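PDB 3A5V: alpha-galactosidase from Umbelopsis vinacea, which probably hydrolyses terminal alpha-linked galactose residues from galactosides as a family 27 glycoside hydrolase. Local coordinates for residues I50-Q55 / G102-S107; D124-D129 / M161-C166; Y110-A115 / G151-K156. All blocks are in the same frame, centred on the assembly; numbering follows the deposited sequence.

In the fold
The three contacts show how a TIM barrel is built in layers, from strands to helices to the loops over its mouth. Contact 2 pairs two neighbouring barrel strands, and contact 3 joins the helices around them, with centres about 12 Å apart; Leu154 of contact 3 packs on Met161 and Tyr163 of contact 2. Contact 1 lies among loops that follow two other strands, about 14 Å from contact 2 between centres. Asp51 OD1 and Lys127 NZ, 2.7 Å apart, form a salt bridge between these two contacts beside a bound Tris molecule, which probably marks the active-site pocket. Ser107 OG and Asp114 OD2, 2.7 Å apart, probably hydrogen-bond contacts 1 and 3.

Contact 1: I50-Q55 / G102-S107; sequences IDDCWQ and GGHIAS. With MAN (alpha-D-mannopyranose), chain B.
Asp52 and His104 are turned to face each other by their first torsions: the aspartate CG swings opposite its main-chain nitrogen (chi1 -154°), while the imidazole sits opposite its own carbonyl carbon (chi1 -53°). The contact joins two beta-alpha loops of the TIM barrel, one following strand 47-49 and the other strand 89-95. From His104 ND1 to Asp52 OD1 runs a long histidine-carboxylate hydrogen bond (3.3 Å), fairly straight, with OD1 tilted slightly from the imidazole plane. The ring and carboxylate planes are perpendicular, and the donor reaches OD1 from above the carboxylate plane. The other oxygen, Asp52 OD2, takes the backbone N-H of Gly102 at 2.7 Å, and it also binds a hydroxyl of a Tris molecule. Both arms of one carboxylate thus tie the loops together, and Thr100 adds a further bond to OD1.

Gln55 crosses His104 at about a right angle, its amide plane within 19° of the ring's but OE1 oblique to it, 3.8 Å from His104 CG. Cys53, disulfide-bonded to Cys21, brings SG obliquely to the same ring, 3.4 Å from His104 CE1. A mannose lies against segment 102-107: its O4 comes to the ring edge, 3.1 Å from His104 CD2, and its O6 donates to Gly103 O. Water 1 completes the join, accepting from Gln55 NE2 at 3.2 Å and donating to Ile105 O at 2.6 Å.

Contact 2: D124-D129 / M161-C166; sequences DYLKYD and MLYSLC
Tyr125 and Leu162 lie side by side and point the same way, with Tyr125 CE2 3.6 Å from Leu162 CD2. On the opposite face of the sheet Leu126 CD2 rests 4.0 Å from Tyr163 CE1, and the Tyr128 ring comes to the edge of the Tyr163 ring, Tyr128 CD2 lying 3.8 Å from Tyr163 CE1. On this second face Met150 of helix 140-156 packs against Leu126, Tyr128 and Tyr163; the helix is the crossover of the beta-alpha-beta unit that links these parallel strands of the TIM barrel.

Five backbone hydrogen bonds join the strands, alternating in direction from Leu162 N to Asp124 O at one end to Cys166 N to Tyr128 O at the other. With CG anti to the backbone N (chi1 -173°), the Tyr125 ring is set alongside Leu162, whose O accepts from Leu126 N and lies over one face of the ring. Water 2, in the ring plane, joins Tyr125 OH at 2.5 Å to Ser164 OG at 2.7 Å. With an alanine here the ring is gone, and Leu162 CD2 would probably lose its packing partner, and water 2 and Gln10 the hydroxyl.

Beyond this, Lys127 extends past Cys166, CE to SG 3.9 Å, toward Asp51 and the Tris molecule, while Asp129 OD2 is hydrogen-bonded to Tyr93 OH. The pairing thus packs apolar groups against the helix, while Lys127 and Asp129, toward the C-terminal end of the strand, bring charge to the Tris site, consistent with a place in the active-site pocket.

Contact 3: Y110-A115 / G151-K156; sequences YEDIDA and GNALNK. With NAG (2-acetamido-2-deoxy-beta-D-glucopyranose), chain C.
Glu111 opens a packing of neighbouring helices in the outer layer of the TIM barrel, helix 111-121 against helix 140-156. The axes of the local segments come within 8.2 Å and cross at -42°, a spacing that suits the small side chains between them. Carbonyl O of Glu111 lies 3.3 Å from Ala153 CB, while the carboxylate turns back to the backbone N of Gly109.

At Asp112 the contact turns polar and comes to the surface. Its carboxylate forms a salt bridge with Lys156 whose hydrogen bonds are weak, NZ lying 3.3 Å from OD2 and slightly farther from OD1, the two side chains crossing at about a right angle. The lysine chain bends at chi3 (68°), which lets CD and CE run past the carboxylate before NZ meets it. Between the helices, water 3 donates to Asp112 O at 3.0 Å and to Ala153 O at 2.9 Å, bridging the two backbones.

Ala115 supplies the buried end: its CB packs 3.8 Å from Ala153 CB and 3.9 Å from Leu154 CD2, and Leu154 in turn touches Leu126 of the barrel wall. On the second helix Asn155 points away from this interface and bears the N-glycan, its ND2 bonded to C1 of the N-acetylglucosamine at 1.4 Å.

Contact 1: I50-Q55 / G102-S107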
loop_
_atom_site.group_PDB
_atom_site.type_symbol
_atom_site.label_atom_id
_atom_site.label_comp_id
_atom_site.label_asym_id
_atom_site.label_seq_id
_atom_site.Cartn_x
_atom_site.Cartn_y
_atom_site.Cartn_z
ATOM N N ILE A 50 13.466 -27.164 -19.127
ATOM C CA ILE A 50 14.318 -26.339 -19.971
ATOM C C ILE A 50 13.960 -24.886 -19.657
ATOM O O ILE A 50 12.810 -24.469 -19.874
ATOM C CB ILE A 50 14.068 -26.650 -21.490
ATOM C CG1 ILE A 50 14.374 -28.136 -21.799
ATOM C CG2 ILE A 50 14.837 -25.667 -22.399
ATOM C CD1 ILE A 50 13.941 -28.581 -23.238
ATOM N N ASP A 51 14.923 -24.128 -19.125
ATOM C CA ASP A 51 14.642 -22.750 -18.696
ATOM C C ASP A 51 14.799 -21.764 -19.877
ATOM O O ASP A 51 14.642 -22.161 -21.032
ATOM C CB ASP A 51 15.515 -22.363 -17.485
ATOM C CG ASP A 51 14.879 -21.266 -16.643
ATOM O OD1 ASP A 51 13.899 -21.569 -15.924
ATOM O OD2 ASP A 51 15.351 -20.100 -16.723
ATOM N N ASP A 52 15.118 -20.495 -19.598
ATOM C CA ASP A 52 15.175 -19.444 -20.621
ATOM C C ASP A 52 16.308 -19.727 -21.636
ATOM O O ASP A 52 17.241 -20.481 -21.339
ATOM C CB ASP A 52 15.453 -18.101 -19.918
ATOM C CG ASP A 52 14.928 -16.863 -20.683
ATOM O OD1 ASP A 52 14.390 -16.988 -21.818
ATOM O OD2 ASP A 52 15.058 -15.744 -20.103
ATOM N N CYS A 53 16.227 -19.089 -22.808
ATOM C CA CYS A 53 17.304 -19.053 -23.837
ATOM C C CYS A 53 17.290 -20.268 -24.787
ATOM O O CYS A 53 18.278 -20.520 -25.481
ATOM C CB CYS A 53 18.684 -18.813 -23.194
ATOM S SG CYS A 53 19.846 -17.865 -24.216
ATOM N N TRP A 54 16.159 -20.981 -24.844
ATOM C CA TRP A 54 15.944 -22.044 -25.841
ATOM C C TRP A 54 15.415 -21.482 -27.168
ATOM O O TRP A 54 15.491 -22.155 -28.189
ATOM C CB TRP A 54 14.968 -23.119 -25.322
ATOM C CG TRP A 54 13.580 -22.605 -24.962
ATOM C CD1 TRP A 54 13.142 -22.237 -23.706
ATOM C CD2 TRP A 54 12.460 -22.415 -25.842
ATOM N NE1 TRP A 54 11.843 -21.821 -23.760
ATOM C CE2 TRP A 54 11.388 -21.923 -25.051
ATOM C CE3 TRP A 54 12.253 -22.614 -27.222
ATOM C CZ2 TRP A 54 10.124 -21.626 -25.592
ATOM C CZ3 TRP A 54 11.009 -22.304 -27.764
ATOM C CH2 TRP A 54 9.958 -21.807 -26.953
ATOM N N GLN A 55 14.894 -20.253 -27.129
ATOM C CA GLN A 55 14.075 -19.682 -28.199
ATOM C C GLN A 55 14.871 -19.310 -29.449
ATOM O O GLN A 55 15.994 -18.831 -29.362
ATOM C CB GLN A 55 13.320 -18.428 -27.711
ATOM C CG GLN A 55 12.321 -18.662 -26.566
ATOM C CD GLN A 55 12.969 -18.598 -25.179
ATOM O OE1 GLN A 55 14.186 -18.665 -25.048
ATOM N NE2 GLN A 55 12.145 -18.447 -24.145
ATOM N N GLY A 102 15.265 -13.006 -19.983
ATOM C CA GLY A 102 16.509 -12.972 -20.755
ATOM C C GLY A 102 16.425 -12.181 -22.053
ATOM O O GLY A 102 17.408 -12.111 -22.802
ATOM N N GLY A 103 15.251 -11.606 -22.337
ATOM C CA GLY A 103 15.066 -10.785 -23.539
ATOM C C GLY A 103 14.650 -11.531 -24.798
ATOM O O GLY A 103 14.687 -10.969 -25.892
ATOM N N HIS A 104 14.234 -12.789 -24.657
ATOM C CA HIS A 104 13.743 -13.580 -25.795
ATOM C C HIS A 104 12.237 -13.423 -26.004
ATOM O O HIS A 104 11.533 -12.939 -25.125
ATOM C CB HIS A 104 14.162 -15.038 -25.609
ATOM C CG HIS A 104 15.629 -15.171 -25.357
ATOM N ND1 HIS A 104 16.151 -15.455 -24.113
ATOM C CD2 HIS A 104 16.689 -14.930 -26.162
ATOM C CE1 HIS A 104 17.469 -15.428 -24.175
ATOM N NE2 HIS A 104 17.823 -15.132 -25.411
ATOM N N ILE A 105 11.750 -13.819 -27.177
ATOM C CA ILE A 105 10.317 -13.748 -27.489
ATOM C C ILE A 105 9.514 -14.554 -26.466
ATOM O O ILE A 105 9.851 -15.705 -26.183
ATOM C CB ILE A 105 10.008 -14.252 -28.935
ATOM C CG1 ILE A 105 10.852 -13.495 -29.980
ATOM C CG2 ILE A 105 8.500 -14.198 -29.241
ATOM C CD1 ILE A 105 10.510 -12.025 -30.135
ATOM N N ALA A 106 8.463 -13.933 -25.922
ATOM C CA ALA A 106 7.596 -14.574 -24.922
ATOM C C ALA A 106 6.118 -14.591 -25.381
ATOM O O ALA A 106 5.823 -14.251 -26.525
ATOM C CB ALA A 106 7.759 -13.881 -23.564
ATOM N N SER A 107 5.201 -14.983 -24.494
ATOM C CA SER A 107 3.894 -15.493 -24.930
ATOM C C SER A 107 2.664 -14.600 -24.761
ATOM O O SER A 107 1.567 -15.026 -25.136
ATOM C CB SER A 107 3.613 -16.855 -24.267
ATOM O OG SER A 107 4.717 -17.743 -24.441
HETATM C C1 MAN B . 17.496 -10.352 -30.806
HETATM C C2 MAN B . 18.399 -10.864 -29.679
HETATM C C3 MAN B . 17.965 -12.254 -29.202
HETATM C C4 MAN B . 16.454 -12.372 -28.993
HETATM C C5 MAN B . 15.657 -11.680 -30.107
HETATM C C6 MAN B . 14.160 -11.632 -29.820
HETATM O O2 MAN B . 18.387 -9.970 -28.581
HETATM O O3 MAN B . 18.632 -12.572 -27.997
HETATM O O4 MAN B . 16.139 -13.745 -28.962
HETATM O O5 MAN B . 16.149 -10.363 -30.362
HETATM O O6 MAN B . 13.893 -10.805 -28.706
HETATM O O HOH W 1 9.122 -17.976 -25.048
#

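Contact 2: D124-D129 / M161-C166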
loop_
_atom_site.group_PDB
_atom_site.type_symbol
_atom_site.label_atom_id
_atom_site.label_comp_id
_atom_site.label_asym_id
_atom_site.label_seq_id
_atom_site.Cartn_x
_atom_site.Cartn_y
_atom_site.Cartn_z
ATOM N N ASP A 124 5.223 -31.412 -20.691
ATOM C CA ASP A 124 4.397 -31.865 -19.564
ATOM C C ASP A 124 4.272 -30.816 -18.443
ATOM O O ASP A 124 3.644 -31.083 -17.414
ATOM C CB ASP A 124 5.061 -33.109 -18.953
ATOM C CG ASP A 124 5.314 -34.202 -19.984
ATOM O OD1 ASP A 124 4.324 -34.721 -20.518
ATOM O OD2 ASP A 124 6.493 -34.519 -20.269
ATOM N N TYR A 125 4.897 -29.653 -18.633
ATOM C CA TYR A 125 5.201 -28.719 -17.523
ATOM C C TYR A 125 5.583 -27.376 -18.118
ATOM O O TYR A 125 6.445 -27.308 -18.999
ATOM C CB TYR A 125 6.393 -29.270 -16.714
ATOM C CG TYR A 125 6.771 -28.548 -15.430
ATOM C CD1 TYR A 125 7.367 -27.273 -15.451
ATOM C CD2 TYR A 125 6.595 -29.171 -14.190
ATOM C CE1 TYR A 125 7.749 -26.616 -14.246
ATOM C CE2 TYR A 125 6.982 -28.533 -12.984
ATOM C CZ TYR A 125 7.545 -27.256 -13.021
ATOM O OH TYR A 125 7.909 -26.638 -11.827
ATOM N N LEU A 126 4.942 -26.309 -17.632
ATOM C CA LEU A 126 5.304 -24.948 -18.013
ATOM C C LEU A 126 5.668 -24.122 -16.787
ATOM O O LEU A 126 4.840 -23.984 -15.869
ATOM C CB LEU A 126 4.147 -24.239 -18.728
ATOM C CG LEU A 126 4.368 -22.736 -19.038
ATOM C CD1 LEU A 126 5.444 -22.511 -20.146
ATOM C CD2 LEU A 126 3.067 -22.094 -19.453
ATOM N N LYS A 127 6.864 -23.529 -16.812
ATOM C CA LYS A 127 7.219 -22.430 -15.902
ATOM C C LYS A 127 6.956 -21.091 -16.617
ATOM O O LYS A 127 7.519 -20.815 -17.679
ATOM C CB LYS A 127 8.686 -22.550 -15.449
ATOM C CG LYS A 127 9.246 -21.317 -14.693
ATOM C CD LYS A 127 10.760 -21.454 -14.431
ATOM C CE LYS A 127 11.367 -20.105 -13.945
ATOM N NZ LYS A 127 12.852 -20.218 -13.789
ATOM N N TYR A 128 6.131 -20.244 -16.009
ATOM C CA TYR A 128 5.583 -19.076 -16.720
ATOM C C TYR A 128 5.872 -17.781 -15.945
ATOM O O TYR A 128 5.255 -17.488 -14.912
ATOM C CB TYR A 128 4.082 -19.320 -16.966
ATOM C CG TYR A 128 3.470 -18.495 -18.067
ATOM C CD1 TYR A 128 4.114 -18.347 -19.306
ATOM C CD2 TYR A 128 2.219 -17.886 -17.887
ATOM C CE1 TYR A 128 3.545 -17.586 -20.311
ATOM C CE2 TYR A 128 1.639 -17.124 -18.898
ATOM C CZ TYR A 128 2.310 -16.983 -20.107
ATOM O OH TYR A 128 1.746 -16.240 -21.117
ATOM N N ASP A 129 6.854 -17.037 -16.455
ATOM C CA ASP A 129 7.467 -15.887 -15.788
ATOM C C ASP A 129 6.591 -14.606 -15.879
ATOM O O ASP A 129 5.486 -14.623 -16.416
ATOM C CB ASP A 129 8.857 -15.642 -16.407
ATOM C CG ASP A 129 9.902 -15.196 -15.395
ATOM O OD1 ASP A 129 9.563 -14.530 -14.392
ATOM O OD2 ASP A 129 11.095 -15.492 -15.639
ATOM N N MET A 161 -0.590 -30.518 -18.613
ATOM C CA MET A 161 0.682 -29.815 -18.440
ATOM C C MET A 161 0.679 -29.100 -17.085
ATOM O O MET A 161 -0.205 -28.278 -16.810
ATOM C CB MET A 161 0.914 -28.820 -19.591
ATOM C CG MET A 161 1.098 -29.500 -20.954
ATOM S SD MET A 161 1.421 -28.402 -22.352
ATOM C CE MET A 161 -0.256 -28.102 -22.822
ATOM N N LEU A 162 1.649 -29.427 -16.240
ATOM C CA LEU A 162 1.739 -28.809 -14.918
ATOM C C LEU A 162 2.026 -27.310 -15.078
ATOM O O LEU A 162 2.991 -26.926 -15.710
ATOM C CB LEU A 162 2.845 -29.502 -14.090
ATOM C CG LEU A 162 2.827 -29.229 -12.575
ATOM C CD1 LEU A 162 3.475 -30.365 -11.796
ATOM C CD2 LEU A 162 3.477 -27.868 -12.248
ATOM N N TYR A 163 1.171 -26.472 -14.499
ATOM C CA TYR A 163 1.233 -25.027 -14.699
ATOM C C TYR A 163 1.884 -24.362 -13.478
ATOM O O TYR A 163 1.245 -24.212 -12.426
ATOM C CB TYR A 163 -0.181 -24.473 -14.971
ATOM C CG TYR A 163 -0.273 -23.001 -15.388
ATOM C CD1 TYR A 163 0.806 -22.331 -15.975
ATOM C CD2 TYR A 163 -1.469 -22.304 -15.243
ATOM C CE1 TYR A 163 0.700 -20.976 -16.384
ATOM C CE2 TYR A 163 -1.596 -20.967 -15.653
ATOM C CZ TYR A 163 -0.511 -20.310 -16.214
ATOM O OH TYR A 163 -0.655 -18.988 -16.583
ATOM N N SER A 164 3.158 -24.006 -13.637
ATOM C CA SER A 164 3.972 -23.428 -12.566
ATOM C C SER A 164 4.027 -21.913 -12.803
ATOM O O SER A 164 4.644 -21.460 -13.765
ATOM C CB SER A 164 5.372 -24.069 -12.559
ATOM O OG SER A 164 6.352 -23.314 -11.861
ATOM N N LEU A 165 3.349 -21.143 -11.951
ATOM C CA LEU A 165 3.438 -19.673 -12.038
ATOM C C LEU A 165 4.772 -19.177 -11.529
ATOM O O LEU A 165 5.284 -19.659 -10.509
ATOM C CB LEU A 165 2.310 -18.984 -11.253
ATOM C CG LEU A 165 1.222 -18.340 -12.107
ATOM C CD1 LEU A 165 0.541 -19.381 -13.016
ATOM C CD2 LEU A 165 0.216 -17.613 -11.247
ATOM N N CYS A 166 5.318 -18.189 -12.229
ATOM C CA CYS A 166 6.528 -17.515 -11.793
ATOM C C CYS A 166 6.321 -15.981 -11.835
ATOM O O CYS A 166 6.931 -15.283 -12.648
ATOM C CB CYS A 166 7.724 -17.968 -12.653
ATOM S SG CYS A 166 9.344 -17.289 -12.128
HETATM O O HOH W 2 8.908 -24.298 -11.989
#

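Contact 3: Y110-A115 / G151-K156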
loop_
_atom_site.group_PDB
_atom_site.type_symbol
_atom_site.label_atom_id
_atom_site.label_comp_id
_atom_site.label_asym_id
_atom_site.label_seq_id
_atom_site.Cartn_x
_atom_site.Cartn_y
_atom_site.Cartn_z
ATOM N N TYR A 110 -0.035 -14.493 -27.344
ATOM C CA TYR A 110 0.172 -15.688 -28.169
ATOM C C TYR A 110 -0.088 -16.964 -27.384
ATOM O O TYR A 110 0.430 -18.020 -27.743
ATOM C CB TYR A 110 1.620 -15.730 -28.713
ATOM C CG TYR A 110 1.938 -14.655 -29.724
ATOM C CD1 TYR A 110 2.222 -13.352 -29.313
ATOM C CD2 TYR A 110 1.954 -14.942 -31.096
ATOM C CE1 TYR A 110 2.498 -12.346 -30.244
ATOM C CE2 TYR A 110 2.242 -13.956 -32.039
ATOM C CZ TYR A 110 2.518 -12.661 -31.603
ATOM O OH TYR A 110 2.799 -11.674 -32.515
ATOM N N GLU A 111 -0.895 -16.879 -26.326
ATOM C CA GLU A 111 -1.009 -17.989 -25.369
ATOM C C GLU A 111 -1.540 -19.281 -26.030
ATOM O O GLU A 111 -0.979 -20.351 -25.815
ATOM C CB GLU A 111 -1.871 -17.609 -24.159
ATOM C CG GLU A 111 -1.298 -16.481 -23.263
ATOM C CD GLU A 111 -1.684 -15.065 -23.724
ATOM O OE1 GLU A 111 -2.236 -14.925 -24.840
ATOM O OE2 GLU A 111 -1.430 -14.096 -22.956
ATOM N N ASP A 112 -2.607 -19.178 -26.824
ATOM C CA ASP A 112 -3.186 -20.360 -27.491
ATOM C C ASP A 112 -2.184 -21.033 -28.418
ATOM O O ASP A 112 -1.977 -22.242 -28.351
ATOM C CB ASP A 112 -4.461 -20.001 -28.269
ATOM C CG ASP A 112 -5.671 -19.857 -27.358
ATOM O OD1 ASP A 112 -5.564 -20.161 -26.151
ATOM O OD2 ASP A 112 -6.738 -19.442 -27.847
ATOM N N ILE A 113 -1.560 -20.226 -29.260
ATOM C CA ILE A 113 -0.551 -20.686 -30.212
ATOM C C ILE A 113 0.637 -21.373 -29.513
ATOM O O ILE A 113 1.055 -22.465 -29.918
ATOM C CB ILE A 113 -0.080 -19.515 -31.091
ATOM C CG1 ILE A 113 -1.202 -19.151 -32.094
ATOM C CG2 ILE A 113 1.215 -19.859 -31.829
ATOM C CD1 ILE A 113 -1.015 -17.788 -32.764
ATOM N N ASP A 114 1.170 -20.745 -28.468
ATOM C CA ASP A 114 2.335 -21.311 -27.788
ATOM C C ASP A 114 1.993 -22.599 -27.033
ATOM O O ASP A 114 2.758 -23.577 -27.079
ATOM C CB ASP A 114 3.017 -20.272 -26.885
ATOM C CG ASP A 114 3.732 -19.182 -27.679
ATOM O OD1 ASP A 114 3.773 -19.257 -28.938
ATOM O OD2 ASP A 114 4.268 -18.247 -27.042
ATOM N N ALA A 115 0.845 -22.612 -26.357
ATOM C CA ALA A 115 0.396 -23.821 -25.657
ATOM C C ALA A 115 0.227 -24.990 -26.638
ATOM O O ALA A 115 0.596 -26.128 -26.333
ATOM C CB ALA A 115 -0.897 -23.556 -24.934
ATOM N N GLY A 151 -3.460 -20.371 -18.619
ATOM C CA GLY A 151 -4.079 -21.560 -18.011
ATOM C C GLY A 151 -5.126 -22.183 -18.939
ATOM O O GLY A 151 -5.149 -23.403 -19.136
ATOM N N ASN A 152 -5.987 -21.333 -19.498
ATOM C CA ASN A 152 -7.033 -21.763 -20.437
ATOM C C ASN A 152 -6.409 -22.344 -21.710
ATOM O O ASN A 152 -6.845 -23.392 -22.182
ATOM C CB ASN A 152 -7.951 -20.589 -20.808
ATOM C CG ASN A 152 -8.923 -20.200 -19.687
ATOM O OD1 ASN A 152 -9.551 -19.144 -19.760
ATOM N ND2 ASN A 152 -9.064 -21.045 -18.671
ATOM N N ALA A 153 -5.392 -21.657 -22.245
ATOM C CA ALA A 153 -4.643 -22.117 -23.428
ATOM C C ALA A 153 -4.065 -23.525 -23.258
ATOM O O ALA A 153 -4.250 -24.384 -24.134
ATOM C CB ALA A 153 -3.528 -21.120 -23.797
ATOM N N LEU A 154 -3.378 -23.765 -22.141
ATOM C CA LEU A 154 -2.874 -25.105 -21.811
ATOM C C LEU A 154 -3.999 -26.144 -21.737
ATOM O O LEU A 154 -3.933 -27.207 -22.368
ATOM C CB LEU A 154 -2.068 -25.093 -20.498
ATOM C CG LEU A 154 -0.794 -24.227 -20.456
ATOM C CD1 LEU A 154 -0.266 -24.155 -19.021
ATOM C CD2 LEU A 154 0.281 -24.750 -21.409
ATOM N N ASN A 155 -5.040 -25.825 -20.978
ATOM C CA ASN A 155 -6.165 -26.726 -20.834
ATOM C C ASN A 155 -6.770 -27.184 -22.181
ATOM O O ASN A 155 -7.062 -28.374 -22.378
ATOM C CB ASN A 155 -7.248 -26.072 -19.962
ATOM C CG ASN A 155 -8.329 -27.052 -19.566
ATOM O OD1 ASN A 155 -9.362 -27.133 -20.233
ATOM N ND2 ASN A 155 -8.074 -27.833 -18.505
ATOM N N LYS A 156 -6.951 -26.241 -23.102
ATOM C CA LYS A 156 -7.647 -26.543 -24.347
ATOM C C LYS A 156 -6.882 -27.444 -25.309
ATOM O O LYS A 156 -7.485 -28.020 -26.215
ATOM C CB LYS A 156 -8.148 -25.275 -25.037
ATOM C CG LYS A 156 -7.096 -24.390 -25.673
ATOM C CD LYS A 156 -7.765 -23.133 -26.314
ATOM C CE LYS A 156 -8.348 -22.185 -25.252
ATOM N NZ LYS A 156 -8.929 -20.952 -25.868
HETATM C C1 NAG C . -9.122 -28.771 -18.165
HETATM C C2 NAG C . -8.356 -30.026 -17.718
HETATM C C3 NAG C . -9.276 -31.047 -17.037
HETATM C C4 NAG C . -10.191 -30.410 -15.983
HETATM C C5 NAG C . -10.857 -29.158 -16.561
HETATM C C6 NAG C . -11.715 -28.391 -15.557
HETATM C C7 NAG C . -6.375 -30.492 -19.122
HETATM C C8 NAG C . -5.866 -31.241 -20.324
HETATM N N2 NAG C . -7.672 -30.669 -18.837
HETATM O O3 NAG C . -8.515 -32.087 -16.443
HETATM O O4 NAG C . -11.185 -31.360 -15.644
HETATM O O5 NAG C . -9.873 -28.269 -17.068
HETATM O O6 NAG C . -10.956 -28.190 -14.381
HETATM O O7 NAG C . -5.607 -29.773 -18.463
HETATM O O HOH W 3 -4.199 -23.790 -26.948
#